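Extracellular ligand-binding receptor (Verminephrobacter eiseniae, PDB 4M88) probably binds an amino acid or a similar small solute outside the cytoplasm and delivers it to an ABC transporter. Local coordinates at residues Gly8-Phe13 and Leu73-Pro78; Ala22-Gly27 and Gln288-Leu293; Gly27-Leu32 and Leu46-Ala51; Asp258-Met263 and Gln282-Phe287. All blocks are in the same frame, centred on the assembly; numbering follows the deposited sequence.

Contact 1: Gly8-Phe13 and Leu73-Pro78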
loop_
_atom_site.group_PDB
_atom_site.type_symbol
_atom_site.label_atom_id
_atom_site.label_comp_id
_atom_site.label_asym_id
_atom_site.label_seq_id
_atom_site.Cartn_x
_atom_site.Cartn_y
_atom_site.Cartn_z
ATOM N N GLY A 8 -2.691 0.180 17.717
ATOM C CA GLY A 8 -3.981 -0.256 17.218
ATOM C C GLY A 8 -3.946 -0.456 15.723
ATOM O O GLY A 8 -3.221 0.245 15.016
ATOM N N GLN A 9 -4.702 -1.431 15.231
ATOM C CA GLN A 9 -4.941 -1.498 13.798
ATOM C C GLN A 9 -6.433 -1.519 13.546
ATOM O O GLN A 9 -7.131 -2.474 13.932
ATOM C CB GLN A 9 -4.293 -2.725 13.149
ATOM C CG GLN A 9 -4.549 -2.775 11.632
ATOM C CD GLN A 9 -4.222 -4.122 11.000
ATOM O OE1 GLN A 9 -3.798 -5.054 11.680
ATOM N NE2 GLN A 9 -4.448 -4.232 9.687
ATOM N N ILE A 10 -6.929 -0.459 12.918
ATOM C CA ILE A 10 -8.296 -0.462 12.417
ATOM C C ILE A 10 -8.229 -0.845 10.948
ATOM O O ILE A 10 -7.511 -0.219 10.168
ATOM C CB ILE A 10 -8.962 0.907 12.554
ATOM C CG1 ILE A 10 -8.996 1.339 14.027
ATOM C CG2 ILE A 10 -10.365 0.857 11.993
ATOM C CD1 ILE A 10 -9.565 2.747 14.236
ATOM N N GLY A 11 -8.967 -1.879 10.561
ATOM C CA GLY A 11 -8.800 -2.406 9.219
ATOM C C GLY A 11 -10.068 -3.040 8.699
ATOM O O GLY A 11 -10.978 -3.357 9.466
ATOM N N PRO A 12 -10.149 -3.216 7.377
ATOM C CA PRO A 12 -11.329 -3.830 6.776
ATOM C C PRO A 12 -11.276 -5.355 6.884
ATOM O O PRO A 12 -11.137 -6.050 5.870
ATOM C CB PRO A 12 -11.240 -3.376 5.313
ATOM C CG PRO A 12 -9.753 -3.222 5.072
ATOM C CD PRO A 12 -9.169 -2.753 6.376
ATOM N N PHE A 13 -11.384 -5.872 8.106
ATOM C CA PHE A 13 -11.227 -7.312 8.336
ATOM C C PHE A 13 -12.376 -8.162 7.791
ATOM O O PHE A 13 -12.190 -9.341 7.476
ATOM C CB PHE A 13 -10.984 -7.589 9.819
ATOM C CG PHE A 13 -9.699 -7.008 10.317
ATOM C CD1 PHE A 13 -8.484 -7.518 9.868
ATOM C CD2 PHE A 13 -9.694 -5.947 11.212
ATOM C CE1 PHE A 13 -7.281 -6.985 10.307
ATOM C CE2 PHE A 13 -8.489 -5.411 11.662
ATOM C CZ PHE A 13 -7.284 -5.937 11.211
ATOM N N LEU A 73 -0.419 4.496 21.154
ATOM C CA LEU A 73 0.581 5.474 20.715
ATOM C C LEU A 73 0.393 5.733 19.236
ATOM O O LEU A 73 0.608 6.854 18.751
ATOM C CB LEU A 73 2.001 4.943 20.932
ATOM C CG LEU A 73 2.638 5.203 22.294
ATOM C CD1 LEU A 73 1.922 4.433 23.374
ATOM C CD2 LEU A 73 4.109 4.834 22.272
ATOM N N ALA A 74 0.005 4.682 18.521
ATOM C CA ALA A 74 -0.100 4.760 17.068
ATOM C C ALA A 74 -1.174 3.831 16.557
ATOM O O ALA A 74 -1.424 2.768 17.141
ATOM C CB ALA A 74 1.242 4.403 16.407
ATOM N N LEU A 75 -1.813 4.258 15.467
ATOM C CA LEU A 75 -2.650 3.386 14.662
ATOM C C LEU A 75 -1.807 3.005 13.460
ATOM O O LEU A 75 -1.188 3.866 12.833
ATOM C CB LEU A 75 -3.915 4.122 14.214
ATOM C CG LEU A 75 -4.850 4.491 15.363
ATOM C CD1 LEU A 75 -6.040 5.303 14.855
ATOM C CD2 LEU A 75 -5.346 3.239 16.100
ATOM N N ILE A 76 -1.763 1.714 13.155
ATOM C CA ILE A 76 -0.839 1.225 12.142
ATOM C C ILE A 76 -1.570 0.904 10.858
ATOM O O ILE A 76 -2.494 0.092 10.859
ATOM C CB ILE A 76 -0.097 -0.046 12.592
ATOM C CG1 ILE A 76 0.550 0.149 13.961
ATOM C CG2 ILE A 76 0.951 -0.452 11.527
ATOM C CD1 ILE A 76 1.562 1.267 13.986
ATOM N N SER A 77 -1.156 1.569 9.779
ATOM C CA SER A 77 -1.584 1.250 8.409
ATOM C C SER A 77 -3.095 1.010 8.220
ATOM O O SER A 77 -3.506 -0.086 7.834
ATOM C CB SER A 77 -0.778 0.058 7.872
ATOM O OG SER A 77 -0.855 -0.000 6.459
ATOM N N PRO A 78 -3.924 2.036 8.491
ATOM C CA PRO A 78 -5.326 1.884 8.084
ATOM C C PRO A 78 -5.415 1.658 6.581
ATOM O O PRO A 78 -4.593 2.174 5.813
ATOM C CB PRO A 78 -5.969 3.220 8.475
ATOM C CG PRO A 78 -4.808 4.200 8.546
ATOM C CD PRO A 78 -3.650 3.370 9.056
HETATM O O HOH W 1 -5.657 -1.689 8.359
HETATM O O HOH W 2 -5.201 1.239 11.494
#

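Contact 2: Ala22-Gly27 and Gln288-Leu293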
loop_
_atom_site.group_PDB
_atom_site.type_symbol
_atom_site.label_atom_id
_atom_site.label_comp_id
_atom_site.label_asym_id
_atom_site.label_seq_id
_atom_site.Cartn_x
_atom_site.Cartn_y
_atom_site.Cartn_z
ATOM N N ALA A 22 -5.939 -8.957 6.545
ATOM C CA ALA A 22 -5.321 -10.048 7.289
ATOM C C ALA A 22 -3.809 -10.081 7.049
ATOM O O ALA A 22 -3.034 -10.387 7.960
ATOM C CB ALA A 22 -5.957 -11.385 6.893
ATOM N N GLY A 23 -3.398 -9.777 5.821
ATOM C CA GLY A 23 -1.983 -9.724 5.469
ATOM C C GLY A 23 -1.234 -8.617 6.196
ATOM O O GLY A 23 -0.159 -8.849 6.767
ATOM N N LEU A 24 -1.792 -7.409 6.186
ATOM C CA LEU A 24 -1.223 -6.313 6.970
ATOM C C LEU A 24 -1.123 -6.710 8.431
ATOM O O LEU A 24 -0.114 -6.459 9.088
ATOM C CB LEU A 24 -2.086 -5.044 6.867
ATOM C CG LEU A 24 -2.036 -4.184 5.612
ATOM C CD1 LEU A 24 -3.041 -3.046 5.772
ATOM C CD2 LEU A 24 -0.641 -3.629 5.392
ATOM N N ASN A 25 -2.188 -7.314 8.947
ATOM C CA ASN A 25 -2.236 -7.706 10.351
ATOM C C ASN A 25 -1.156 -8.749 10.681
ATOM O O ASN A 25 -0.519 -8.687 11.733
ATOM C CB ASN A 25 -3.633 -8.237 10.682
ATOM C CG ASN A 25 -3.798 -8.613 12.146
ATOM O OD1 ASN A 25 -3.959 -9.787 12.478
ATOM N ND2 ASN A 25 -3.774 -7.618 13.026
ATOM N N GLN A 26 -0.970 -9.713 9.790
ATOM C CA GLN A 26 0.064 -10.736 9.970
ATOM C C GLN A 26 1.456 -10.127 10.060
ATOM O O GLN A 26 2.276 -10.526 10.900
ATOM C CB GLN A 26 0.002 -11.753 8.830
ATOM C CG GLN A 26 -1.158 -12.733 8.983
ATOM C CD GLN A 26 -1.560 -13.370 7.663
ATOM O OE1 GLN A 26 -0.944 -13.118 6.631
ATOM N NE2 GLN A 26 -2.603 -14.195 7.691
ATOM N N GLY A 27 1.732 -9.168 9.192
ATOM C CA GLY A 27 3.035 -8.521 9.183
ATOM C C GLY A 27 3.260 -7.706 10.439
ATOM O O GLY A 27 4.360 -7.681 11.001
ATOM N N GLN A 288 1.884 -8.179 3.786
ATOM C CA GLN A 288 2.575 -8.642 4.992
ATOM C C GLN A 288 3.815 -7.793 5.240
ATOM O O GLN A 288 4.072 -7.372 6.360
ATOM C CB GLN A 288 2.952 -10.120 4.864
ATOM C CG GLN A 288 1.721 -11.020 4.929
ATOM C CD GLN A 288 1.977 -12.421 4.460
ATOM O OE1 GLN A 288 2.975 -12.687 3.799
ATOM N NE2 GLN A 288 1.064 -13.338 4.793
ATOM N N LEU A 289 4.587 -7.533 4.193
ATOM C CA LEU A 289 5.809 -6.756 4.362
ATOM C C LEU A 289 5.485 -5.320 4.741
ATOM O O LEU A 289 6.176 -4.721 5.559
ATOM C CB LEU A 289 6.687 -6.819 3.105
ATOM C CG LEU A 289 7.963 -5.978 3.143
ATOM C CD1 LEU A 289 8.826 -6.357 4.334
ATOM C CD2 LEU A 289 8.747 -6.185 1.856
ATOM N N GLU A 290 4.420 -4.771 4.162
ATOM C CA GLU A 290 3.992 -3.412 4.487
ATOM C C GLU A 290 3.598 -3.303 5.951
ATOM O O GLU A 290 3.919 -2.311 6.614
ATOM C CB GLU A 290 2.810 -2.994 3.606
ATOM C CG GLU A 290 2.390 -1.546 3.802
ATOM C CD GLU A 290 1.766 -0.935 2.553
ATOM O OE1 GLU A 290 1.398 -1.691 1.615
ATOM O OE2 GLU A 290 1.658 0.310 2.498
ATOM N N GLY A 291 2.900 -4.313 6.457
ATOM C CA GLY A 291 2.474 -4.289 7.852
ATOM C C GLY A 291 3.685 -4.395 8.764
ATOM O O GLY A 291 3.794 -3.701 9.768
ATOM N N TYR A 292 4.615 -5.260 8.393
ATOM C CA TYR A 292 5.843 -5.423 9.158
ATOM C C TYR A 292 6.640 -4.113 9.215
ATOM O O TYR A 292 7.080 -3.690 10.285
ATOM C CB TYR A 292 6.663 -6.560 8.556
ATOM C CG TYR A 292 8.037 -6.741 9.173
ATOM C CD1 TYR A 292 8.219 -7.582 10.256
ATOM C CD2 TYR A 292 9.146 -6.057 8.669
ATOM C CE1 TYR A 292 9.476 -7.760 10.823
ATOM C CE2 TYR A 292 10.408 -6.221 9.228
ATOM C CZ TYR A 292 10.562 -7.063 10.310
ATOM O OH TYR A 292 11.804 -7.229 10.870
ATOM N N LEU A 293 6.816 -3.463 8.071
ATOM C CA LEU A 293 7.610 -2.228 8.024
ATOM C C LEU A 293 6.903 -1.058 8.705
ATOM O O LEU A 293 7.554 -0.170 9.275
ATOM C CB LEU A 293 7.972 -1.861 6.579
ATOM C CG LEU A 293 9.023 -2.777 5.946
ATOM C CD1 LEU A 293 9.217 -2.495 4.461
ATOM C CD2 LEU A 293 10.354 -2.664 6.680
#

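Contact 3: Gly27-Leu32 and Leu46-Ala51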
loop_
_atom_site.group_PDB
_atom_site.type_symbol
_atom_site.label_atom_id
_atom_site.label_comp_id
_atom_site.label_asym_id
_atom_site.label_seq_id
_atom_site.Cartn_x
_atom_site.Cartn_y
_atom_site.Cartn_z
ATOM N N GLY A 27 1.732 -9.168 9.192
ATOM C CA GLY A 27 3.035 -8.521 9.183
ATOM C C GLY A 27 3.260 -7.706 10.439
ATOM O O GLY A 27 4.360 -7.681 11.001
ATOM N N ILE A 28 2.213 -7.028 10.893
ATOM C CA ILE A 28 2.325 -6.237 12.114
ATOM C C ILE A 28 2.609 -7.156 13.299
ATOM O O ILE A 28 3.520 -6.893 14.088
ATOM C CB ILE A 28 1.035 -5.429 12.369
ATOM C CG1 ILE A 28 0.862 -4.341 11.304
ATOM C CG2 ILE A 28 1.049 -4.795 13.754
ATOM C CD1 ILE A 28 -0.555 -3.723 11.307
ATOM N N LYS A 29 1.854 -8.251 13.414
ATOM C CA LYS A 29 2.048 -9.180 14.522
ATOM C C LYS A 29 3.416 -9.827 14.479
ATOM O O LYS A 29 4.038 -10.051 15.524
ATOM C CB LYS A 29 0.985 -10.274 14.488
ATOM C CG LYS A 29 -0.391 -9.795 14.857
ATOM C CD LYS A 29 -1.373 -10.931 14.672
ATOM C CE LYS A 29 -2.686 -10.631 15.352
ATOM N NZ LYS A 29 -3.758 -11.558 14.912
ATOM N N ALA A 30 3.874 -10.146 13.270
ATOM C CA ALA A 30 5.194 -10.730 13.081
ATOM C C ALA A 30 6.267 -9.794 13.634
ATOM O O ALA A 30 7.161 -10.241 14.353
ATOM C CB ALA A 30 5.449 -11.050 11.614
ATOM N N TYR A 31 6.179 -8.503 13.330
ATOM C CA TYR A 31 7.158 -7.573 13.898
ATOM C C TYR A 31 7.049 -7.487 15.422
ATOM O O TYR A 31 8.068 -7.567 16.131
ATOM C CB TYR A 31 7.068 -6.165 13.309
ATOM C CG TYR A 31 7.989 -5.241 14.078
ATOM C CD1 TYR A 31 9.369 -5.334 13.928
ATOM C CD2 TYR A 31 7.486 -4.332 15.007
ATOM C CE1 TYR A 31 10.227 -4.521 14.662
ATOM C CE2 TYR A 31 8.339 -3.520 15.751
ATOM C CZ TYR A 31 9.703 -3.620 15.570
ATOM O OH TYR A 31 10.555 -2.804 16.290
ATOM N N LEU A 32 5.829 -7.297 15.924
ATOM C CA LEU A 32 5.619 -7.162 17.369
ATOM C C LEU A 32 6.148 -8.353 18.157
ATOM O O LEU A 32 6.731 -8.183 19.228
ATOM C CB LEU A 32 4.143 -6.920 17.687
ATOM C CG LEU A 32 3.603 -5.607 17.116
ATOM C CD1 LEU A 32 2.199 -5.361 17.639
ATOM C CD2 LEU A 32 4.517 -4.432 17.433
ATOM N N LEU A 46 5.128 -4.738 23.674
ATOM C CA LEU A 46 4.236 -4.140 22.685
ATOM C C LEU A 46 2.985 -4.997 22.539
ATOM O O LEU A 46 3.071 -6.218 22.469
ATOM C CB LEU A 46 4.952 -4.017 21.342
ATOM C CG LEU A 46 6.058 -2.956 21.289
ATOM C CD1 LEU A 46 7.430 -3.579 21.226
ATOM C CD2 LEU A 46 5.852 -2.051 20.103
ATOM N N THR A 47 1.814 -4.362 22.523
ATOM C CA THR A 47 0.575 -5.101 22.318
ATOM C C THR A 47 -0.214 -4.466 21.191
ATOM O O THR A 47 -0.077 -3.272 20.925
ATOM C CB THR A 47 -0.285 -5.128 23.584
ATOM O OG1 THR A 47 -0.435 -3.795 24.089
ATOM C CG2 THR A 47 0.383 -5.968 24.643
ATOM N N LEU A 48 -1.021 -5.275 20.520
ATOM C CA LEU A 48 -1.824 -4.789 19.410
ATOM C C LEU A 48 -3.278 -5.081 19.694
ATOM O O LEU A 48 -3.630 -6.190 20.097
ATOM C CB LEU A 48 -1.421 -5.489 18.111
ATOM C CG LEU A 48 -2.183 -5.022 16.871
ATOM C CD1 LEU A 48 -1.773 -3.604 16.452
ATOM C CD2 LEU A 48 -2.006 -6.009 15.715
ATOM N N PHE A 49 -4.138 -4.092 19.509
ATOM C CA PHE A 49 -5.552 -4.416 19.459
ATOM C C PHE A 49 -6.026 -4.145 18.052
ATOM O O PHE A 49 -5.386 -3.396 17.305
ATOM C CB PHE A 49 -6.354 -3.623 20.473
ATOM C CG PHE A 49 -6.473 -2.179 20.140
ATOM C CD1 PHE A 49 -7.548 -1.715 19.394
ATOM C CD2 PHE A 49 -5.513 -1.281 20.570
ATOM C CE1 PHE A 49 -7.653 -0.375 19.068
ATOM C CE2 PHE A 49 -5.615 0.064 20.264
ATOM C CZ PHE A 49 -6.681 0.518 19.510
ATOM N N GLU A 50 -7.137 -4.768 17.687
ATOM C CA GLU A 50 -7.649 -4.685 16.331
ATOM C C GLU A 50 -9.099 -4.284 16.370
ATOM O O GLU A 50 -9.809 -4.548 17.348
ATOM C CB GLU A 50 -7.513 -6.038 15.628
ATOM C CG GLU A 50 -6.076 -6.485 15.435
ATOM C CD GLU A 50 -5.799 -7.859 16.010
ATOM O OE1 GLU A 50 -6.591 -8.335 16.852
ATOM O OE2 GLU A 50 -4.781 -8.461 15.621
ATOM N N ALA A 51 -9.556 -3.661 15.294
ATOM C CA ALA A 51 -10.951 -3.277 15.205
ATOM C C ALA A 51 -11.320 -3.317 13.735
ATOM O O ALA A 51 -10.530 -2.901 12.889
ATOM C CB ALA A 51 -11.160 -1.886 15.782
#

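Contact 4: Asp258-Met263 and Gln282-Phe287. With GOL (glycerol), chain D.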
loop_
_atom_site.group_PDB
_atom_site.type_symbol
_atom_site.label_atom_id
_atom_site.label_comp_id
_atom_site.label_asym_id
_atom_site.label_seq_id
_atom_site.Cartn_x
_atom_site.Cartn_y
_atom_site.Cartn_z
ATOM N N ASP A 258 11.148 -6.823 -2.582
ATOM C CA ASP A 258 10.303 -7.987 -2.766
ATOM C C ASP A 258 10.256 -8.806 -1.480
ATOM O O ASP A 258 11.295 -9.075 -0.885
ATOM C CB ASP A 258 10.819 -8.847 -3.922
ATOM C CG ASP A 258 9.836 -9.935 -4.299
ATOM O OD1 ASP A 258 9.835 -10.972 -3.603
ATOM O OD2 ASP A 258 9.057 -9.733 -5.265
ATOM N N PRO A 259 9.039 -9.201 -1.052
ATOM C CA PRO A 259 8.852 -9.930 0.212
ATOM C C PRO A 259 9.419 -11.346 0.170
ATOM O O PRO A 259 9.599 -11.964 1.220
ATOM C CB PRO A 259 7.328 -9.959 0.385
ATOM C CG PRO A 259 6.772 -9.791 -1.006
ATOM C CD PRO A 259 7.756 -8.879 -1.707
ATOM N N ASN A 260 9.712 -11.848 -1.026
ATOM C CA ASN A 260 10.210 -13.207 -1.154
ATOM C C ASN A 260 11.671 -13.334 -1.580
ATOM O O ASN A 260 12.187 -14.443 -1.708
ATOM C CB ASN A 260 9.304 -14.007 -2.098
ATOM C CG ASN A 260 7.924 -14.211 -1.516
ATOM O OD1 ASN A 260 7.775 -14.894 -0.503
ATOM N ND2 ASN A 260 6.908 -13.608 -2.141
ATOM N N ASP A 261 12.338 -12.204 -1.792
ATOM C CA ASP A 261 13.761 -12.229 -2.131
ATOM C C ASP A 261 14.596 -12.007 -0.873
ATOM O O ASP A 261 14.074 -11.565 0.155
ATOM C CB ASP A 261 14.094 -11.196 -3.215
ATOM C CG ASP A 261 13.580 -11.603 -4.594
ATOM O OD1 ASP A 261 13.530 -12.822 -4.880
ATOM O OD2 ASP A 261 13.231 -10.702 -5.393
ATOM N N LYS A 262 15.884 -12.317 -0.947
ATOM C CA LYS A 262 16.723 -12.353 0.246
ATOM C C LYS A 262 17.933 -11.432 0.165
ATOM O O LYS A 262 18.899 -11.593 0.909
ATOM C CB LYS A 262 17.171 -13.787 0.522
ATOM C CG LYS A 262 16.446 -14.424 1.685
ATOM C CD LYS A 262 16.319 -15.931 1.528
ATOM C CE LYS A 262 16.454 -16.625 2.879
ATOM N NZ LYS A 262 15.705 -15.908 3.962
HETATM N N MSE A 263 17.863 -10.457 -0.732
HETATM C CA MSE A 263 18.976 -9.543 -1.003
HETATM C C MSE A 263 19.357 -8.616 0.161
HETATM O O MSE A 263 20.538 -8.436 0.462
HETATM C CB MSE A 263 18.624 -8.711 -2.237
HETATM C CG MSE A 263 19.547 -7.549 -2.534
HETATM SE SE MSE A 263 19.291 -7.011 -4.387
HETATM C CE MSE A 263 19.453 -8.786 -5.189
ATOM N N GLN A 282 4.247 -20.474 3.276
ATOM C CA GLN A 282 5.310 -20.911 2.382
ATOM C C GLN A 282 5.799 -19.761 1.515
ATOM O O GLN A 282 6.907 -19.803 0.984
ATOM C CB GLN A 282 4.810 -22.049 1.489
ATOM C CG GLN A 282 4.341 -23.282 2.242
ATOM C CD GLN A 282 5.480 -24.225 2.562
ATOM O OE1 GLN A 282 6.445 -24.326 1.803
ATOM N NE2 GLN A 282 5.376 -24.923 3.691
ATOM N N GLU A 283 4.960 -18.741 1.373
ATOM C CA GLU A 283 5.235 -17.631 0.473
ATOM C C GLU A 283 4.639 -16.372 1.096
ATOM O O GLU A 283 3.624 -16.468 1.786
ATOM C CB GLU A 283 4.576 -17.905 -0.880
ATOM C CG GLU A 283 5.101 -17.076 -2.032
ATOM C CD GLU A 283 4.453 -17.457 -3.354
ATOM O OE1 GLU A 283 4.395 -18.669 -3.664
ATOM O OE2 GLU A 283 3.997 -16.543 -4.073
ATOM N N TYR A 284 5.257 -15.212 0.869
ATOM C CA TYR A 284 4.786 -13.965 1.495
ATOM C C TYR A 284 4.233 -12.957 0.497
ATOM O O TYR A 284 4.465 -13.077 -0.703
ATOM C CB TYR A 284 5.899 -13.324 2.318
ATOM C CG TYR A 284 6.475 -14.302 3.305
ATOM C CD1 TYR A 284 5.643 -15.026 4.148
ATOM C CD2 TYR A 284 7.836 -14.546 3.354
ATOM C CE1 TYR A 284 6.155 -15.955 5.036
ATOM C CE2 TYR A 284 8.361 -15.464 4.233
ATOM C CZ TYR A 284 7.517 -16.167 5.071
ATOM O OH TYR A 284 8.040 -17.086 5.951
ATOM N N THR A 285 3.491 -11.970 1.000
ATOM C CA THR A 285 2.930 -10.922 0.146
ATOM C C THR A 285 3.456 -9.536 0.517
ATOM O O THR A 285 4.035 -9.333 1.596
ATOM C CB THR A 285 1.400 -10.860 0.235
ATOM O OG1 THR A 285 1.015 -10.306 1.501
ATOM C CG2 THR A 285 0.800 -12.237 0.086
ATOM N N GLU A 286 3.216 -8.582 -0.378
ATOM C CA GLU A 286 3.601 -7.194 -0.170
ATOM C C GLU A 286 2.847 -6.572 1.010
ATOM O O GLU A 286 3.379 -5.718 1.715
ATOM C CB GLU A 286 3.331 -6.394 -1.448
ATOM C CG GLU A 286 4.193 -6.817 -2.653
ATOM C CD GLU A 286 3.648 -8.029 -3.403
ATOM O OE1 GLU A 286 2.683 -8.669 -2.921
ATOM O OE2 GLU A 286 4.190 -8.332 -4.490
ATOM N N PHE A 287 1.610 -6.997 1.237
ATOM C CA PHE A 287 0.868 -6.463 2.381
ATOM C C PHE A 287 1.426 -6.936 3.721
ATOM O O PHE A 287 1.436 -6.181 4.690
ATOM C CB PHE A 287 -0.623 -6.761 2.270
ATOM C CG PHE A 287 -1.332 -5.855 1.305
ATOM C CD1 PHE A 287 -1.104 -4.481 1.344
ATOM C CD2 PHE A 287 -2.171 -6.369 0.335
ATOM C CE1 PHE A 287 -1.731 -3.628 0.434
ATOM C CE2 PHE A 287 -2.805 -5.527 -0.570
ATOM C CZ PHE A 287 -2.584 -4.153 -0.517
HETATM C C1 GOL D . 6.242 -10.918 -5.075
HETATM O O1 GOL D . 7.157 -11.811 -4.479
HETATM C C2 GOL D . 4.805 -11.402 -4.868
HETATM O O2 GOL D . 3.969 -10.598 -5.679
HETATM C C3 GOL D . 4.661 -12.873 -5.275
HETATM O O3 GOL D . 3.320 -13.300 -5.099
#

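Contact 1: Gly8-Phe13 and Leu73-Pro78
G8 is held through both its backbone N and its backbone O by the neighbouring parallel strand. Its N donates to A74 O at 2.9 Å, and its O accepts from I76 N at 2.8 Å. L75, the bridge partner of G8, sits between these bonds and adds a CA-H...O contact to the same oxygen. Beyond G8 the two strands splay apart, their short axes crossing at -43°, and water takes over from direct bonding. One water accepts from I10 N at 2.8 Å and donates to I76 O, filling the place where the next inter-strand bond would be. A second water donates to both I10 O and S77 O (2.7 Å to the latter) and accepts from Q9 NE2 at 3.1 Å, so three groups hold it. Q9 reaches this water because its CG stands anti to the backbone N (chi1 -180°) and the chain runs on extended, with CG passing 3.6 Å from I76 O; its OE1 is taken by N25 ND2. The apolar link is looser: I10 CD1 and L75 CD1 lie 4.4 Å apart. Strand 4-11 runs between 45-52 and 74-76 in the five-stranded parallel sheet; helices 18-37 and 286-303 meet I76 on one face, while helix 57-68 packs against I10 and L75 on the other.

Contact 2: Ala22-Gly27 and Gln288-Leu293
Q288 NE2 donates to Q26 OE1 at 2.7 Å, the one hydrogen bond between the two segments. It is fairly straight, 159° at the hydrogen, and the acceptor lies close to the amide plane of Q288, although the two amide planes are turned 52° apart. Both chains are extended beyond CG, and in Q288 the first torsion (chi1 -71°) sets CG beside its own backbone N, where it passes 3.4 Å from G23 O. The other end of the Q288 amide is used too, since OE1 accepts from T285 N. With an alanine in place of Q288, Q26 OE1 and T285 N would probably lose these partners, and a gap would open beside G23.

Most of the rest is backbone against backbone, a close glycine-mediated helix crossing in which G23 and G27 have the spacing of a GxxxG pattern. G27 and G291 let the axes close to 6.4 Å, and CA-H...O contacts run both ways: Q288 CA to G23 O, G27 CA to Q288 O at 3.2 Å, and Y292 CA to G27 O at 3.3 Å. A CB on G27 would strike Q288 O, and one on G291 would strike L24 O. L24 closes one flank, its CD2 lying 3.9 Å from E290 CB, while the carboxylate of E290 goes to R122 and N102. Helix 286-303 also packs against helix 265-277, whose F270 meets the Y292 ring edge-to-face.

Contact 3: Gly27-Leu32 and Leu46-Ala51
In the first beta-alpha-beta unit of the chain, strand 4-11, helix 18-37 and strand 45-52, this contact lays the helix against the returning strand. L32 carries the apolar part of the contact: its two methyls part over the strand, CD1 meeting L48 CB at 3.7 Å and CD2 meeting L46 CD2 at 3.8 Å. One turn earlier on the helix, I28 CG2 sits against L48 CD2 at 3.8 Å. L48 can meet it because its CG stands anti to the backbone N (chi1 -179°), which carries the branch forward to I28 while CB stays under L32. In each of these pairs the side chains cross at about a right angle.

The connection is the crossover between two parallel strands that are neighbours in the sheet, and the short helix and strand axes run nearly antiparallel, at 162° and 9.2 Å apart. I28 and L32 also reach Q9 and L7 on strand 4-11, so the same helical face covers both strands.

Toward solvent the contact becomes polar. K29, extended beyond CG, brings NZ to 3.3 Å from E50 OE2 in a salt bridge, and its CE touches the same oxygen at 3.0 Å. E50, bent at chi2, crosses the K29 chain at about a right angle. N25 ties the pair together, its ND2 donating to E50 OE2 and its OD1 accepting from K29 NZ.

Contact 4: Asp258-Met263 and Gln282-Phe287
N260 turns its CG beside its own backbone N (chi1 -67°), and with chi2 at -65° the amide swings over to the backbone of Y284. There it pairs with both backbone polar atoms, N and O, of that residue. OD1 accepts from Y284 N at 2.9 Å, in the carbonyl plane and on a lone pair, while ND2 donates to Y284 O at 2.9 Å, this donor tilted 33° from the carbonyl plane. The same ND2 also donates to glycerol O1 at 3.0 Å.

Beside this clamp P259 presses its ring on the chain leading into the helix: CB lies 3.6 Å from T285 O, and CG packs against the T285-E286 peptide. P259 O comes in at the edge of the Y284 ring, near its plane. The ring's hydroxyl is bonded to K275, and its edge-to-face partner is F270.

D258 fixes the backbone of N260, its OD1 accepting from N260 N at 2.7 Å. Replacing D258 with an alanine would probably cost N260 N this acceptor and let the turn that aims the amide drift, besides leaving Y357 OH without its carboxylate partner. The glycerol, probably from the crystallisation liquor, lies between the segments, with O2 donating to E286 OE2 at 2.6 Å and a weak bond from O3 to E283 OE2.

The loop from D258 to D261 is a type I beta turn that opens with an Asx turn, docked on the N-terminal approach to helix 286-303, where T285 is the N-cap.

Contacts 1, 2 and 3 form one connected block, their centres 9 to 11 Å apart. Contacts 1 and 3 share the five-stranded parallel sheet, in which strand 4-11 lies between 45-52 and 74-76. Helix 18-37 serves contacts 2 and 3, which have G27 in common, and helix 286-303 serves contacts 2 and 4. Contact 4 lies about 22 Å, centre to centre, from contact 1. Along the chain, contact 3 is nested within contact 1, contact 4 is nested within contact 2, and contacts 1 and 2 interleave. The late helix 286-303 therefore packs on helix 18-37 and reaches I76 of the N-terminal sheet, consistent with the two-lobed fold of periplasmic binding proteins, whose chain crosses between lobes more than once.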